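Local coordinates for beta-glucosidase (Pseudoalteromonas sp., PDB 3F95), which forms the extra C-terminal beta-sandwich domain of an exo-1,3/1,4-beta-glucanase, an enzyme that probably also has beta-glucosidase activity, at residues R12-A15 / T19-L22. Residues are numbered along the deposited sequence; the frame is centred on the assembly and turned at random.
Sequences RSLA and TWQL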
loop_
_atom_site.group_PDB
_atom_site.type_symbol
_atom_site.label_atom_id
_atom_site.label_comp_id
_atom_site.label_asym_id
_atom_site.label_seq_id
_atom_site.Cartn_x
_atom_site.Cartn_y
_atom_site.Cartn_z
ATOM N N ARG A 12 8.995 -9.475 -1.485
ATOM C CA ARG A 12 10.441 -9.310 -1.533
ATOM C C ARG A 12 10.945 -8.441 -2.697
ATOM O O ARG A 12 11.982 -7.797 -2.558
ATOM C CB ARG A 12 11.181 -10.645 -1.539
ATOM C CG ARG A 12 10.848 -11.537 -0.337
ATOM C CD ARG A 12 11.862 -12.688 -0.238
ATOM N NE ARG A 12 13.231 -12.224 0.013
ATOM C CZ ARG A 12 14.295 -13.030 0.068
ATOM N NH1 ARG A 12 14.157 -14.363 -0.086
ATOM N NH2 ARG A 12 15.490 -12.528 0.308
ATOM N N SER A 13 10.224 -8.436 -3.810
ATOM C CA SER A 13 10.515 -7.567 -4.949
ATOM C C SER A 13 9.228 -7.305 -5.716
ATOM O O SER A 13 8.257 -8.058 -5.587
ATOM C CB SER A 13 11.530 -8.236 -5.862
ATOM O OG SER A 13 10.950 -9.380 -6.441
ATOM N N LEU A 14 9.215 -6.222 -6.494
ATOM C CA LEU A 14 8.069 -5.853 -7.322
ATOM C C LEU A 14 7.809 -6.953 -8.330
ATOM O O LEU A 14 8.746 -7.448 -8.971
ATOM C CB LEU A 14 8.364 -4.537 -8.073
ATOM C CG LEU A 14 8.349 -3.305 -7.160
ATOM C CD1 LEU A 14 8.996 -2.073 -7.821
ATOM C CD2 LEU A 14 6.934 -2.979 -6.776
ATOM N N ALA A 15 6.547 -7.344 -8.457
ATOM C CA ALA A 15 6.130 -8.287 -9.485
ATOM C C ALA A 15 6.268 -7.573 -10.834
ATOM O O ALA A 15 6.363 -6.342 -10.895
ATOM C CB ALA A 15 4.676 -8.718 -9.241
ATOM N N THR A 19 5.162 -1.044 -10.165
ATOM C CA THR A 19 6.116 -0.050 -9.664
ATOM C C THR A 19 5.568 0.593 -8.426
ATOM O O THR A 19 4.361 0.665 -8.234
ATOM C CB THR A 19 6.171 1.327 -10.420
ATOM O OG1 THR A 19 5.228 1.450 -11.475
ATOM C CG2 THR A 19 7.521 1.824 -10.654
ATOM N N TRP A 20 6.478 1.175 -7.645
ATOM C CA TRP A 20 6.086 2.141 -6.643
ATOM C C TRP A 20 5.973 3.499 -7.362
ATOM O O TRP A 20 6.730 3.794 -8.332
ATOM C CB TRP A 20 7.152 2.254 -5.558
ATOM C CG TRP A 20 7.435 0.977 -4.813
ATOM C CD1 TRP A 20 8.519 0.188 -4.930
ATOM C CD2 TRP A 20 6.595 0.370 -3.817
ATOM N NE1 TRP A 20 8.412 -0.911 -4.092
ATOM C CE2 TRP A 20 7.252 -0.804 -3.375
ATOM C CE3 TRP A 20 5.348 0.702 -3.272
ATOM C CZ2 TRP A 20 6.700 -1.666 -2.398
ATOM C CZ3 TRP A 20 4.801 -0.150 -2.291
ATOM C CH2 TRP A 20 5.483 -1.308 -1.868
ATOM N N GLN A 21 5.025 4.306 -6.914
ATOM C CA GLN A 21 4.839 5.655 -7.443
ATOM C C GLN A 21 4.838 6.648 -6.296
ATOM O O GLN A 21 3.987 6.565 -5.410
ATOM C CB GLN A 21 3.514 5.777 -8.218
ATOM C CG GLN A 21 3.511 5.094 -9.556
ATOM C CD GLN A 21 2.397 5.562 -10.499
ATOM O OE1 GLN A 21 2.098 6.760 -10.626
ATOM N NE2 GLN A 21 1.818 4.610 -11.204
ATOM N N LEU A 22 5.754 7.616 -6.335
ATOM C CA LEU A 22 5.847 8.625 -5.278
ATOM C C LEU A 22 5.427 9.968 -5.891
ATOM O O LEU A 22 6.145 10.503 -6.756
ATOM C CB LEU A 22 7.277 8.711 -4.746
ATOM C CG LEU A 22 7.834 7.606 -3.814
ATOM C CD1 LEU A 22 7.894 6.247 -4.514
ATOM C CD2 LEU A 22 9.235 7.976 -3.285
#
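Leu14 lays its branched end over one face of the Trp20 indole, an example of a loop residue closing over an aromatic ring of the strand that follows it. Its CD2 methyl makes a CH-pi contact with the five-membered ring, 4.0 Å from the ring centroid and 21° off the normal. The methyl is offset toward the rim, with CD2 of Leu14 3.7 Å from NE1 of Trp20. The second branch reaches the same pyrrole portion, Leu14 CD1 lying 3.7 Å from Trp20 CD1. That methyl also meets the strand backbone, with Leu14 CD1 4.0 Å from Thr19 CA. Leu14 sets out from its backbone toward the strand, and chi1 of -72° puts CG anti to the carbonyl carbon, which carries the branch point to the indole. Cut back to an alanine, this position would probably leave the pyrrole face without its methyl cover and a gap between loop and strand. In this galactose-binding-like sandwich, the loop follows strand 6-8 of one sheet and leads into strand 18-24 of the other, so the contact lies where the chain passes between the sheets. Further out, Phe10 meets the Trp20 ring edge-to-face, and Phe61 packs against it with planes inclined at about 55°. Leu71 on neighbouring strand 67-73 touches both Leu14 and Trp20, while backbone hydrogen bonds tie Ala15 to Leu9 and Trp20 to Ala32.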